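Local coordinates for uncharacterized protein (PDB 4ZKQ) that binds chemokines, probably acting as a viral decoy receptor that keeps these signals away from the infected host's own receptors, at residues 40-46 against 122-128; 106-112 against 147-153; 217-223 against 387-393; 314-318 against 397-401. One frame throughout, in Å; residues are numbered along the deposited sequence.

Contact 1: residues 40-46 against 122-128; sequences IKLPVED and VTVQQPS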
# COMPACT_ATOMS: atom_id res chain seq x y z
N ILE A 40 -15.49 5.38 13.65
CA ILE A 40 -16.19 4.98 12.43
C ILE A 40 -17.70 5.05 12.61
O ILE A 40 -18.24 4.54 13.59
CB ILE A 40 -15.80 3.55 12.02
CG1 ILE A 40 -14.29 3.47 11.75
CG2 ILE A 40 -16.61 3.11 10.79
CD1 ILE A 40 -13.82 4.35 10.59
N LYS A 41 -18.37 5.68 11.66
CA LYS A 41 -19.83 5.80 11.69
C LYS A 41 -20.45 5.49 10.33
O LYS A 41 -21.62 5.77 10.09
CB LYS A 41 -20.23 7.21 12.14
CG LYS A 41 -19.68 8.32 11.24
CD LYS A 41 -19.95 9.70 11.81
CE LYS A 41 -19.23 10.78 11.01
NZ LYS A 41 -19.77 12.14 11.26
N LEU A 42 -19.64 4.90 9.44
CA LEU A 42 -20.08 4.55 8.09
C LEU A 42 -19.83 3.08 7.81
O LEU A 42 -18.87 2.51 8.34
CB LEU A 42 -19.34 5.40 7.05
CG LEU A 42 -19.58 6.90 7.02
CD1 LEU A 42 -18.66 7.55 5.99
CD2 LEU A 42 -21.04 7.21 6.70
N PRO A 43 -20.67 2.46 6.98
CA PRO A 43 -20.33 1.09 6.57
C PRO A 43 -19.08 1.07 5.70
O PRO A 43 -18.72 2.10 5.13
CB PRO A 43 -21.56 0.63 5.78
CG PRO A 43 -22.22 1.88 5.33
CD PRO A 43 -21.95 2.91 6.39
N VAL A 44 -18.44 -0.09 5.61
CA VAL A 44 -17.22 -0.26 4.83
C VAL A 44 -17.33 0.28 3.40
O VAL A 44 -16.43 0.96 2.92
CB VAL A 44 -16.83 -1.76 4.78
CG1 VAL A 44 -15.76 -2.03 3.74
CG2 VAL A 44 -16.37 -2.23 6.15
N GLU A 45 -18.43 -0.03 2.73
CA GLU A 45 -18.55 0.31 1.32
C GLU A 45 -18.65 1.82 1.13
O GLU A 45 -18.20 2.35 0.12
CB GLU A 45 -19.76 -0.41 0.68
CG GLU A 45 -21.09 -0.07 1.32
CD GLU A 45 -22.21 -1.01 0.89
OE1 GLU A 45 -21.91 -2.04 0.24
OE2 GLU A 45 -23.38 -0.73 1.21
N ASP A 46 -19.23 2.51 2.11
CA ASP A 46 -19.33 3.96 2.06
C ASP A 46 -17.98 4.60 2.34
O ASP A 46 -17.63 5.61 1.74
CB ASP A 46 -20.36 4.49 3.05
CG ASP A 46 -21.80 4.27 2.60
OD1 ASP A 46 -22.02 3.78 1.47
OD2 ASP A 46 -22.71 4.60 3.38
N VAL A 122 -17.99 -0.47 16.99
CA VAL A 122 -19.13 0.41 16.75
C VAL A 122 -20.22 -0.36 16.04
O VAL A 122 -19.97 -1.42 15.45
CB VAL A 122 -18.76 1.64 15.90
CG1 VAL A 122 -17.85 2.58 16.68
CG2 VAL A 122 -18.10 1.21 14.59
N THR A 123 -21.44 0.17 16.10
CA THR A 123 -22.53 -0.32 15.27
C THR A 123 -22.89 0.79 14.31
O THR A 123 -23.02 1.95 14.72
CB THR A 123 -23.75 -0.74 16.11
OG1 THR A 123 -23.35 -1.75 17.05
CG2 THR A 123 -24.86 -1.29 15.21
N VAL A 124 -23.03 0.45 13.03
CA VAL A 124 -23.45 1.41 12.02
C VAL A 124 -24.62 0.84 11.22
O VAL A 124 -24.81 -0.37 11.18
CB VAL A 124 -22.30 1.78 11.05
CG1 VAL A 124 -21.15 2.45 11.80
CG2 VAL A 124 -21.82 0.55 10.30
N GLN A 125 -25.39 1.73 10.60
CA GLN A 125 -26.47 1.33 9.71
C GLN A 125 -26.03 1.40 8.26
O GLN A 125 -25.54 2.43 7.81
CB GLN A 125 -27.70 2.22 9.91
CG GLN A 125 -28.86 1.85 9.00
CD GLN A 125 -30.18 2.41 9.48
OE1 GLN A 125 -30.28 3.59 9.83
NE2 GLN A 125 -31.20 1.57 9.50
N GLN A 126 -26.21 0.30 7.53
CA GLN A 126 -25.83 0.24 6.13
C GLN A 126 -26.97 0.78 5.26
O GLN A 126 -27.98 0.10 5.10
CB GLN A 126 -25.47 -1.19 5.72
CG GLN A 126 -24.81 -1.29 4.36
CD GLN A 126 -24.28 -2.68 4.07
OE1 GLN A 126 -23.10 -2.87 3.78
NE2 GLN A 126 -25.16 -3.67 4.13
N PRO A 127 -26.82 2.00 4.71
CA PRO A 127 -27.95 2.62 4.00
C PRO A 127 -28.46 1.82 2.80
O PRO A 127 -29.61 1.98 2.40
CB PRO A 127 -27.39 3.97 3.54
CG PRO A 127 -26.21 4.22 4.40
CD PRO A 127 -25.63 2.86 4.67
N SER A 128 -27.60 0.98 2.22
CA SER A 128 -27.97 0.22 1.03
C SER A 128 -29.15 -0.71 1.32
O SER A 128 -30.21 -0.58 0.71
CB SER A 128 -26.78 -0.59 0.50
OG SER A 128 -26.43 -1.64 1.39
O HOH W 1 -20.30 -2.18 3.41

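Contact 2: residues 106-112 against 147-153; sequences DLTVFGP and LAVLRVP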
# COMPACT_ATOMS: atom_id res chain seq x y z
N ASP A 106 -12.38 -10.94 22.76
CA ASP A 106 -11.38 -11.96 22.43
C ASP A 106 -10.53 -11.58 21.22
O ASP A 106 -9.50 -12.20 20.96
CB ASP A 106 -12.07 -13.30 22.17
CG ASP A 106 -12.65 -13.92 23.42
OD1 ASP A 106 -11.99 -13.86 24.48
OD2 ASP A 106 -13.77 -14.46 23.35
N LEU A 107 -10.98 -10.57 20.48
CA LEU A 107 -10.23 -10.08 19.32
C LEU A 107 -9.23 -9.02 19.72
O LEU A 107 -9.59 -8.05 20.38
CB LEU A 107 -11.19 -9.50 18.27
CG LEU A 107 -10.57 -8.75 17.09
CD1 LEU A 107 -9.81 -9.70 16.17
CD2 LEU A 107 -11.65 -7.99 16.32
N THR A 108 -7.98 -9.19 19.31
CA THR A 108 -7.00 -8.12 19.44
C THR A 108 -6.30 -7.86 18.10
O THR A 108 -6.27 -8.72 17.22
CB THR A 108 -5.94 -8.43 20.51
OG1 THR A 108 -5.21 -9.60 20.13
CG2 THR A 108 -6.61 -8.65 21.87
N VAL A 109 -5.76 -6.65 17.97
CA VAL A 109 -5.01 -6.29 16.78
C VAL A 109 -3.83 -5.44 17.19
O VAL A 109 -3.86 -4.79 18.23
CB VAL A 109 -5.86 -5.52 15.75
CG1 VAL A 109 -7.13 -6.26 15.43
CG2 VAL A 109 -6.20 -4.11 16.25
N PHE A 110 -2.79 -5.46 16.37
CA PHE A 110 -1.73 -4.49 16.53
C PHE A 110 -1.15 -4.11 15.18
O PHE A 110 -1.42 -4.74 14.16
CB PHE A 110 -0.62 -5.01 17.47
CG PHE A 110 -0.03 -6.34 17.06
CD1 PHE A 110 -0.64 -7.52 17.41
CD2 PHE A 110 1.18 -6.39 16.39
CE1 PHE A 110 -0.09 -8.74 17.06
CE2 PHE A 110 1.74 -7.60 16.03
CZ PHE A 110 1.11 -8.78 16.37
N GLY A 111 -0.37 -3.05 15.18
CA GLY A 111 0.25 -2.56 13.97
C GLY A 111 1.28 -1.54 14.35
O GLY A 111 1.57 -1.37 15.54
N PRO A 112 1.85 -0.85 13.36
CA PRO A 112 2.85 0.15 13.71
C PRO A 112 2.23 1.30 14.50
O PRO A 112 1.20 1.83 14.11
CB PRO A 112 3.35 0.62 12.35
CG PRO A 112 2.14 0.46 11.45
CD PRO A 112 1.48 -0.80 11.93
N LEU A 147 2.63 -3.63 8.83
CA LEU A 147 1.66 -4.69 8.87
C LEU A 147 0.60 -4.45 9.93
O LEU A 147 0.84 -3.77 10.93
CB LEU A 147 2.35 -6.03 9.16
CG LEU A 147 3.58 -6.34 8.32
CD1 LEU A 147 4.24 -7.59 8.87
CD2 LEU A 147 3.20 -6.53 6.85
N ALA A 148 -0.58 -5.00 9.69
CA ALA A 148 -1.62 -5.09 10.69
C ALA A 148 -1.78 -6.57 10.99
O ALA A 148 -1.80 -7.39 10.08
CB ALA A 148 -2.91 -4.49 10.21
N VAL A 149 -1.87 -6.90 12.27
CA VAL A 149 -1.99 -8.28 12.70
C VAL A 149 -3.26 -8.42 13.51
O VAL A 149 -3.52 -7.63 14.41
CB VAL A 149 -0.77 -8.72 13.53
CG1 VAL A 149 -0.87 -10.20 13.89
CG2 VAL A 149 0.51 -8.47 12.76
N LEU A 150 -4.07 -9.40 13.15
CA LEU A 150 -5.30 -9.69 13.87
C LEU A 150 -5.17 -11.03 14.55
O LEU A 150 -4.62 -11.97 13.97
CB LEU A 150 -6.50 -9.69 12.93
CG LEU A 150 -6.82 -8.36 12.23
CD1 LEU A 150 -6.00 -8.24 10.96
CD2 LEU A 150 -8.30 -8.29 11.93
N ARG A 151 -5.67 -11.12 15.78
CA ARG A 151 -5.62 -12.36 16.54
C ARG A 151 -6.95 -12.63 17.22
O ARG A 151 -7.58 -11.73 17.77
CB ARG A 151 -4.48 -12.31 17.56
CG ARG A 151 -3.13 -12.62 16.93
CD ARG A 151 -1.96 -12.44 17.87
NE ARG A 151 -1.99 -13.38 18.99
CZ ARG A 151 -1.57 -14.64 18.93
NH1 ARG A 151 -1.10 -15.15 17.80
NH2 ARG A 151 -1.63 -15.40 20.02
N VAL A 152 -7.38 -13.89 17.14
CA VAL A 152 -8.65 -14.30 17.70
C VAL A 152 -8.54 -15.79 18.09
O VAL A 152 -7.85 -16.55 17.42
CB VAL A 152 -9.80 -14.04 16.69
CG1 VAL A 152 -9.65 -14.91 15.44
CG2 VAL A 152 -11.15 -14.24 17.33
N PRO A 153 -9.19 -16.20 19.19
CA PRO A 153 -8.86 -17.52 19.74
C PRO A 153 -9.62 -18.69 19.12
O PRO A 153 -10.25 -18.55 18.07
CB PRO A 153 -9.24 -17.39 21.23
CG PRO A 153 -9.85 -16.02 21.40
CD PRO A 153 -10.18 -15.51 20.04
O HOH W 2 -6.66 -12.05 20.87

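Contact 3: residues 217-223 against 387-393; sequences IYHRLYC and TYSEGRE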
# COMPACT_ATOMS: atom_id res chain seq x y z
N ILE A 217 -1.37 -8.22 -12.64
CA ILE A 217 -1.27 -6.87 -13.19
C ILE A 217 -0.03 -6.86 -14.06
O ILE A 217 1.01 -7.41 -13.69
CB ILE A 217 -1.20 -5.80 -12.08
CG1 ILE A 217 -1.26 -4.38 -12.67
CG2 ILE A 217 0.05 -5.98 -11.23
CD1 ILE A 217 -1.63 -3.32 -11.65
N TYR A 218 -0.13 -6.28 -15.25
CA TYR A 218 1.02 -6.22 -16.13
C TYR A 218 1.85 -5.01 -15.73
O TYR A 218 1.45 -3.87 -15.96
CB TYR A 218 0.62 -6.15 -17.61
CG TYR A 218 1.78 -6.54 -18.50
CD1 TYR A 218 2.80 -5.63 -18.79
CD2 TYR A 218 1.89 -7.83 -19.02
CE1 TYR A 218 3.87 -5.98 -19.58
CE2 TYR A 218 2.96 -8.19 -19.82
CZ TYR A 218 3.95 -7.26 -20.10
OH TYR A 218 5.02 -7.61 -20.89
N HIS A 219 3.01 -5.28 -15.13
CA HIS A 219 3.86 -4.22 -14.59
C HIS A 219 5.12 -4.09 -15.42
O HIS A 219 5.65 -5.07 -15.93
CB HIS A 219 4.21 -4.51 -13.13
CG HIS A 219 4.88 -5.83 -12.92
ND1 HIS A 219 6.25 -5.97 -12.89
CD2 HIS A 219 4.37 -7.07 -12.75
CE1 HIS A 219 6.56 -7.24 -12.70
NE2 HIS A 219 5.44 -7.93 -12.61
N ARG A 220 5.56 -2.85 -15.56
CA ARG A 220 6.83 -2.53 -16.21
C ARG A 220 7.52 -1.46 -15.40
O ARG A 220 6.87 -0.56 -14.84
CB ARG A 220 6.61 -2.08 -17.65
CG ARG A 220 6.33 -3.23 -18.59
CD ARG A 220 6.01 -2.77 -19.99
NE ARG A 220 4.69 -2.17 -20.09
CZ ARG A 220 4.07 -1.90 -21.24
NH1 ARG A 220 4.67 -2.18 -22.39
NH2 ARG A 220 2.87 -1.35 -21.23
N LEU A 221 8.84 -1.56 -15.31
CA LEU A 221 9.65 -0.60 -14.59
C LEU A 221 10.71 -0.04 -15.53
O LEU A 221 11.41 -0.80 -16.21
CB LEU A 221 10.31 -1.23 -13.37
CG LEU A 221 11.23 -0.31 -12.57
CD1 LEU A 221 10.50 0.91 -12.05
CD2 LEU A 221 11.87 -1.08 -11.43
N TYR A 222 10.81 1.28 -15.57
CA TYR A 222 11.74 1.98 -16.43
C TYR A 222 12.67 2.89 -15.65
O TYR A 222 12.34 3.34 -14.55
CB TYR A 222 11.01 2.85 -17.45
CG TYR A 222 10.00 2.16 -18.33
CD1 TYR A 222 8.74 1.85 -17.86
CD2 TYR A 222 10.30 1.87 -19.66
CE1 TYR A 222 7.80 1.24 -18.68
CE2 TYR A 222 9.38 1.27 -20.48
CZ TYR A 222 8.13 0.96 -19.99
OH TYR A 222 7.21 0.35 -20.81
N CYS A 223 13.83 3.18 -16.23
CA CYS A 223 14.64 4.31 -15.81
C CYS A 223 14.69 5.20 -17.03
O CYS A 223 15.31 4.86 -18.05
CB CYS A 223 16.04 3.88 -15.34
SG CYS A 223 16.96 2.87 -16.51
N THR A 387 -5.35 -3.00 -14.63
CA THR A 387 -4.71 -4.15 -15.26
C THR A 387 -3.25 -3.92 -15.69
O THR A 387 -2.55 -4.87 -16.04
CB THR A 387 -5.50 -4.60 -16.50
OG1 THR A 387 -5.60 -3.50 -17.41
CG2 THR A 387 -6.89 -5.07 -16.11
N TYR A 388 -2.81 -2.66 -15.66
CA TYR A 388 -1.44 -2.28 -16.03
C TYR A 388 -0.85 -1.28 -15.05
O TYR A 388 -1.56 -0.40 -14.55
CB TYR A 388 -1.40 -1.64 -17.42
CG TYR A 388 -1.57 -2.57 -18.59
CD1 TYR A 388 -2.82 -3.05 -18.94
CD2 TYR A 388 -0.48 -2.93 -19.37
CE1 TYR A 388 -2.99 -3.88 -20.02
CE2 TYR A 388 -0.64 -3.76 -20.46
CZ TYR A 388 -1.89 -4.23 -20.78
OH TYR A 388 -2.05 -5.06 -21.87
N SER A 389 0.45 -1.40 -14.80
CA SER A 389 1.18 -0.39 -14.05
C SER A 389 2.53 -0.13 -14.69
O SER A 389 3.19 -1.05 -15.19
CB SER A 389 1.38 -0.81 -12.59
OG SER A 389 2.15 -1.98 -12.49
N GLU A 390 2.92 1.14 -14.70
CA GLU A 390 4.20 1.59 -15.22
C GLU A 390 4.90 2.39 -14.15
O GLU A 390 4.38 3.41 -13.70
CB GLU A 390 4.03 2.47 -16.46
CG GLU A 390 3.69 1.74 -17.73
CD GLU A 390 3.45 2.70 -18.89
OE1 GLU A 390 3.77 3.89 -18.75
OE2 GLU A 390 2.92 2.25 -19.93
N GLY A 391 6.08 1.93 -13.74
CA GLY A 391 6.93 2.69 -12.84
C GLY A 391 8.11 3.27 -13.60
O GLY A 391 8.64 2.63 -14.52
N ARG A 392 8.50 4.48 -13.24
CA ARG A 392 9.60 5.17 -13.90
C ARG A 392 10.47 5.87 -12.87
O ARG A 392 10.00 6.73 -12.13
CB ARG A 392 9.08 6.17 -14.93
CG ARG A 392 8.32 5.50 -16.05
CD ARG A 392 7.87 6.46 -17.12
NE ARG A 392 6.93 5.81 -18.03
CZ ARG A 392 7.28 5.19 -19.16
NH1 ARG A 392 8.54 5.13 -19.55
NH2 ARG A 392 6.34 4.63 -19.91
N GLU A 393 11.74 5.46 -12.82
CA GLU A 393 12.71 6.08 -11.93
C GLU A 393 13.45 7.18 -12.69
O GLU A 393 13.78 7.01 -13.87
CB GLU A 393 13.70 5.04 -11.40
CG GLU A 393 13.06 4.01 -10.48
CD GLU A 393 14.03 2.96 -9.96
OE1 GLU A 393 15.26 3.21 -9.97
OE2 GLU A 393 13.56 1.89 -9.53
O HOH W 3 2.70 -1.87 -17.95
O HOH W 4 4.83 -1.22 -12.28
O HOH W 5 1.43 0.02 -19.39
O HOH W 6 6.52 3.12 -22.74

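Contact 4: residues 314-318 against 397-401; sequences GTSGL and DRVLW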
# COMPACT_ATOMS: atom_id res chain seq x y z
N GLY A 314 9.61 12.10 -4.52
CA GLY A 314 11.03 12.31 -4.71
C GLY A 314 11.73 12.70 -3.43
O GLY A 314 11.10 13.00 -2.42
N THR A 315 13.06 12.66 -3.49
CA THR A 315 13.91 13.07 -2.39
C THR A 315 15.21 13.59 -3.00
O THR A 315 15.71 13.02 -3.97
CB THR A 315 14.21 11.91 -1.41
OG1 THR A 315 15.06 12.39 -0.35
CG2 THR A 315 14.88 10.75 -2.11
N SER A 316 15.73 14.68 -2.45
CA SER A 316 16.96 15.28 -2.97
C SER A 316 18.20 14.48 -2.60
O SER A 316 19.31 14.82 -3.00
CB SER A 316 17.12 16.71 -2.45
OG SER A 316 16.27 17.60 -3.14
N GLY A 317 18.01 13.40 -1.84
CA GLY A 317 19.13 12.76 -1.18
C GLY A 317 19.52 13.70 -0.07
O GLY A 317 18.70 14.50 0.37
N LEU A 318 20.77 13.64 0.38
CA LEU A 318 21.23 14.52 1.45
C LEU A 318 20.41 14.32 2.72
O LEU A 318 20.90 13.79 3.72
CB LEU A 318 21.15 15.99 1.01
CG LEU A 318 21.88 16.40 -0.27
CD1 LEU A 318 21.36 17.73 -0.78
CD2 LEU A 318 23.38 16.47 -0.01
N ASP A 397 20.49 15.33 -11.24
CA ASP A 397 21.74 15.96 -10.82
C ASP A 397 21.45 17.40 -10.37
O ASP A 397 22.35 18.22 -10.25
CB ASP A 397 22.79 15.93 -11.93
CG ASP A 397 22.25 16.44 -13.26
OD1 ASP A 397 21.16 17.05 -13.28
OD2 ASP A 397 22.94 16.24 -14.28
N ARG A 398 20.17 17.68 -10.15
CA ARG A 398 19.72 18.92 -9.53
C ARG A 398 19.16 18.58 -8.16
O ARG A 398 18.74 17.44 -7.92
CB ARG A 398 18.66 19.61 -10.37
CG ARG A 398 19.08 19.94 -11.79
CD ARG A 398 20.08 21.08 -11.83
NE ARG A 398 20.30 21.56 -13.19
CZ ARG A 398 21.20 21.06 -14.04
NH1 ARG A 398 21.98 20.05 -13.67
NH2 ARG A 398 21.31 21.58 -15.25
N VAL A 399 19.14 19.55 -7.26
CA VAL A 399 18.54 19.34 -5.95
C VAL A 399 17.04 19.61 -6.08
O VAL A 399 16.63 20.65 -6.61
CB VAL A 399 19.19 20.22 -4.85
CG1 VAL A 399 18.82 21.69 -5.01
CG2 VAL A 399 18.81 19.71 -3.47
N LEU A 400 16.24 18.66 -5.64
CA LEU A 400 14.79 18.77 -5.72
C LEU A 400 14.31 19.89 -4.81
O LEU A 400 14.88 20.12 -3.74
CB LEU A 400 14.13 17.45 -5.32
CG LEU A 400 12.64 17.29 -5.62
CD1 LEU A 400 12.43 17.13 -7.10
CD2 LEU A 400 12.08 16.10 -4.86
N TRP A 401 13.26 20.61 -5.23
CA TRP A 401 12.68 21.64 -4.38
C TRP A 401 12.17 21.03 -3.08
O TRP A 401 12.33 21.61 -2.01
CB TRP A 401 11.53 22.35 -5.10
CG TRP A 401 10.83 23.32 -4.19
CD1 TRP A 401 11.16 24.62 -3.97
CD2 TRP A 401 9.69 23.04 -3.37
NE1 TRP A 401 10.29 25.18 -3.06
CE2 TRP A 401 9.38 24.23 -2.68
CE3 TRP A 401 8.90 21.91 -3.14
CZ2 TRP A 401 8.31 24.32 -1.79
CZ3 TRP A 401 7.84 22.00 -2.26
CH2 TRP A 401 7.56 23.19 -1.59

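Contact 1: residues 40-46 against 122-128
Val124 holds its CG1 branch anti to the carbonyl carbon (chi1 -62°), which brings this methyl to 3.4 Å from Lys41 C; Gln126, with CG anti to the backbone N (chi1 -169°), stretches its extended chain across the carboxylate of Glu45. The contact illustrates how the start of a helix can be seated on the border of a β-sheet: Pro43 is the N-cap residue of helix 44-51, and strand 117-125 is an outermost strand of a seven-stranded mixed sheet. No backbone hydrogen bonds join the two segments, so side chains do most of the work. Val122 CG2 lies 3.5 Å from Ile40 O, Val124 CG2 lies 4.0 Å from Pro43 N, and Pro43 CG meets Pro127 CD at 3.6 Å. Ile40 also touches Phe137, and Val124 touches Leu135, both of strand 132-143. Farther along, Glu45 and Gln126 cross at about a right angle with their carboxylate and amide planes 24° apart. Glu45 OE2 and Gln126 OE1, two acceptors 3.4 Å apart, cannot bond directly, and the amide nitrogen of Gln126 is instead turned to Asp129. One water links the two segments here: it accepts from Glu45 N at 2.9 Å and donates to Gln126 OE1.

Contact 2: residues 106-112 against 147-153
The ring of Phe110 has one face laid against Val149, whose CB stands 3.4 Å above the ring plane, displaced toward the rim; Arg151 CD comes up at the ring edge, near its plane. The touch on Val149 is a CH-pi contact, with CB 3.6 Å from the ring centroid and 21° off the normal. Phe110 can lean over its neighbour because CG sits between the backbone N and the carbonyl carbon (chi1 56°), and Met259 also touches the ring. Beneath the side chains lies an antiparallel β ladder between strand 108-111, outermost in a four-stranded sheet, and its neighbour 147-152: Thr108 with Arg151 and Phe110 with Val149 are hydrogen-bonded pairs, while Val109 with Leu150, between them, is non-hydrogen-bonded. Val109 CG1 and Leu150 CG meet at 3.8 Å on the face opposite Phe110, where Phe136 and Ala138 of strand 132-143 pack against them. Arg151 turns its guanidinium away to the backbone carbonyls of Leu65 and Leu66. One water donates to Asp106 O and Thr108 OG1, and weakly to Arg151 O; Thr108 OG1 is also hydrogen-bonded to Glu116. The ladder probably stops where it does because the next hydrogen-bonded position would pair Pro112 with Leu147, and proline has no N-H to give. Leu147 O is left buried without a hydrogen-bond partner, with C-H groups as its neighbours: Pro112 CD at 3.2 Å and Gly111 CA at 3.3 Å. Such polarised C-H groups probably ease, but do not replace, the missing bond.

Contact 3: residues 217-223 against 387-393
Tyr222 carries the guanidinium of Arg392 flat on one ring face, the centres 4.0 Å apart and the planes at 18°, a stacked cation-pi pair in which NH1 comes within 3.5 Å of CG. Both side chains leave their strands in the same direction; Arg392 stays extended from CG to NE and so runs alongside the ring. Its NH2 is held in turn by a salt bridge to Glu390 OE1 at 2.9 Å, reached from above the carboxylate plane, and Phe295 makes a further cation-pi contact with the same arginine. The other oxygen, Glu390 OE2, forms a long salt bridge with Arg220 NH2, where no N-H points at it; a water that accepts from NH2 and donates to OE2 fills in, and Thr297 also bonds to OE2. This row of charges lies on a parallel pair of strands, 206-223 and 388-395, within a mixed sheet whose other pairings are antiparallel. Six backbone hydrogen bonds alternate between them, from Tyr218 N to Thr387 O through to Glu393 N to Tyr222 O. Near the start of the pair, Tyr218 CB sits over the ring face of Tyr388, 4.2 Å from its centroid. On the reverse face Leu221 CD1 lies 3.5 Å from Gly391 O, His219 NE2 bonds to Val233 O, and Cys223 is tied by a disulfide to Cys278.

Contact 4: residues 314-318 against 397-401
Leu400, Ser316 and Val399 bury the most surface here, and Ser316 touches both of the others. Its OG, set beside the backbone N (chi1 -77°), lies close to the tail backbone, 2.7 Å from Leu400 N and 2.9 Å from Leu400 O. Val399 closes in through CG2, the branch anti to its backbone N, which comes to 3.6 Å from Ser316 CB, and more loosely to Leu318 CD1 at 4.2 Å. Leu400 packs on the earlier residues of 314-318. With CG anti to the backbone N (chi1 -168°), it carries CD2 to the peptide bond between the first two of them, 3.7 Å from Gly314 C and 3.8 Å from Thr315 N. Gly314, having no side chain, leaves the methyl room to settle there. The chain then turns past Ser316, where a weak bond runs from Gly317 N to Thr315 OG1. The case exemplifies how the last ordered residues of a chain can be packed on the end of a strand by one small polar residue and two branched apolar ones. Around it, strand 308-315 is bonded through Gly314 to Glu324 and through Thr315 to Phe378, while the tail is bonded through Val399 to Glu368; Leu400 also rests on Val365 of strand 360-366 and on Glu324 of strand 324-330, so the tail bridges two sheets.

Overall arrangement
From the N terminus, 40-46 opens first and contact 1 closes on 122-128, enclosing 75 residues and seating the start of helix 44-51 on an edge strand of the seven-stranded sheet. Segment 106-112 opens within that loop but finds its partner only at 147-153, so contacts 1 and 2 cross; contact 2 pairs two strands within the four-stranded sheet. After this half is complete, the chain passes to the opposite side of the molecule's centre. There 217-223 waits for 387-393, and 314-318, lying between them in sequence, is met by 397-401; contacts 3 and 4 thus cross as well. Both reach the ten-stranded sheet, one joining its strands and the other fastening the tail that follows strand 388-395.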